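Local coordinates for 3-hydroxyisobutyrate dehydrogenase family protein (Geobacter sulfurreducens, PDB 3PDU), which probably reduces succinic semialdehyde to gamma-hydroxybutyrate with NADPH, as a member of the beta-hydroxyacid dehydrogenase family, at residues 139-144 with 158-163. Numbering follows the deposited sequence.
Sequences GDQSLF and CLHLGE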
# COMPACT_ATOMS: atom_id res chain seq x y z
N GLY A 139 3.17 16.90 30.74
CA GLY A 139 3.16 16.36 32.09
C GLY A 139 3.36 17.45 33.13
O GLY A 139 2.87 18.57 32.97
N ASP A 140 4.10 17.14 34.18
CA ASP A 140 4.18 18.00 35.36
C ASP A 140 4.78 19.38 35.07
O ASP A 140 5.94 19.49 34.69
CB ASP A 140 4.95 17.29 36.47
CG ASP A 140 4.95 18.07 37.77
OD1 ASP A 140 5.54 19.16 37.82
OD2 ASP A 140 4.34 17.59 38.74
N GLN A 141 3.99 20.43 35.27
CA GLN A 141 4.41 21.79 34.95
C GLN A 141 5.56 22.30 35.82
O GLN A 141 6.45 22.99 35.34
CB GLN A 141 3.23 22.76 35.03
CG GLN A 141 2.44 22.90 33.73
CD GLN A 141 2.98 23.99 32.82
OE1 GLN A 141 4.09 24.49 33.02
NE2 GLN A 141 2.20 24.36 31.81
N SER A 142 5.53 21.98 37.12
CA SER A 142 6.61 22.39 38.00
C SER A 142 7.93 21.74 37.57
O SER A 142 8.99 22.37 37.66
CB SER A 142 6.29 22.06 39.47
OG SER A 142 6.38 20.66 39.73
N LEU A 143 7.87 20.50 37.10
CA LEU A 143 9.10 19.84 36.63
C LEU A 143 9.59 20.45 35.31
O LEU A 143 10.79 20.65 35.12
CB LEU A 143 8.89 18.33 36.48
CG LEU A 143 10.06 17.48 35.97
CD1 LEU A 143 11.35 17.72 36.77
CD2 LEU A 143 9.69 15.99 35.99
N PHE A 144 8.66 20.75 34.41
CA PHE A 144 9.01 21.45 33.18
C PHE A 144 9.79 22.74 33.52
O PHE A 144 10.83 23.04 32.94
CB PHE A 144 7.73 21.77 32.38
CG PHE A 144 7.97 22.50 31.09
CD1 PHE A 144 8.38 21.82 29.95
CD2 PHE A 144 7.79 23.87 31.02
CE1 PHE A 144 8.59 22.49 28.75
CE2 PHE A 144 8.01 24.56 29.82
CZ PHE A 144 8.41 23.87 28.69
N CYS A 158 11.40 24.69 23.16
CA CYS A 158 10.76 23.79 24.12
C CYS A 158 9.29 24.14 24.27
O CYS A 158 8.95 25.25 24.62
CB CYS A 158 11.45 23.89 25.48
SG CYS A 158 13.17 23.37 25.47
N LEU A 159 8.43 23.17 23.98
CA LEU A 159 7.00 23.38 24.13
C LEU A 159 6.46 22.50 25.24
O LEU A 159 6.96 21.40 25.44
CB LEU A 159 6.27 23.04 22.83
CG LEU A 159 6.65 23.86 21.60
CD1 LEU A 159 5.97 23.29 20.38
CD2 LEU A 159 6.26 25.32 21.81
N HIS A 160 5.46 22.99 25.96
CA HIS A 160 4.70 22.15 26.87
C HIS A 160 3.32 21.95 26.27
O HIS A 160 2.58 22.91 26.03
CB HIS A 160 4.62 22.77 28.27
CG HIS A 160 3.97 21.89 29.28
ND1 HIS A 160 2.60 21.73 29.37
CD2 HIS A 160 4.50 21.10 30.25
CE1 HIS A 160 2.31 20.89 30.35
NE2 HIS A 160 3.45 20.50 30.90
N LEU A 161 2.96 20.69 26.02
CA LEU A 161 1.81 20.37 25.19
C LEU A 161 0.59 19.86 25.97
O LEU A 161 -0.38 19.41 25.37
CB LEU A 161 2.21 19.32 24.14
CG LEU A 161 3.28 19.78 23.13
CD1 LEU A 161 3.87 18.63 22.32
CD2 LEU A 161 2.71 20.84 22.20
N GLY A 162 0.65 19.93 27.30
CA GLY A 162 -0.48 19.59 28.14
C GLY A 162 -0.27 18.33 28.93
O GLY A 162 0.81 18.12 29.50
N GLU A 163 -1.29 17.48 28.99
CA GLU A 163 -1.24 16.24 29.77
C GLU A 163 -0.30 15.18 29.17
O GLU A 163 -0.07 15.17 27.96
CB GLU A 163 -2.64 15.64 29.89
CG GLU A 163 -3.71 16.63 30.36
CD GLU A 163 -3.83 16.69 31.88
OE1 GLU A 163 -2.89 16.28 32.58
OE2 GLU A 163 -4.89 17.16 32.37
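The junction of strand 133-139 and helix 141-146, with Asp140 at the N-cap, meets strand 157-160, outermost in the sheet within this subunit, through His160, whose imidazole has Gln141 over one face and turns an edge to Phe144. His160 NE2 donates a hydrogen bond to Gly139 O at 2.9 Å; chi1 of -174°, which sets CG opposite the backbone N, carries the ring there. The oxygen lies in the imidazole plane, although the nitrogen sits well above the carbonyl plane. His160 CB rests over the centre of the Phe144 ring, 3.9 Å from its centroid, and the two rings form a T-shaped pair with planes at 77°. The Gln141 amide stacks 22° from parallel, its CG making a CH-pi contact. In this Rossmann-type NADP-binding domain the two parallel strands are joined by a crossover through two short helices, 141-146 and 148-154, at one margin of the mixed sheet. Just past the end of strand 157-160, Gly162 O accepts from Gly139 N, in the last residue of strand 133-139, at 2.9 Å. Asp140 OD1 accepts from Leu143 N (2.8 Å) and Ser142 OG. Were His160 replaced by an alanine, Gly139 O would probably lose this donor and the Gln141 amide its stacking partner. Phe144 also packs on Phe151.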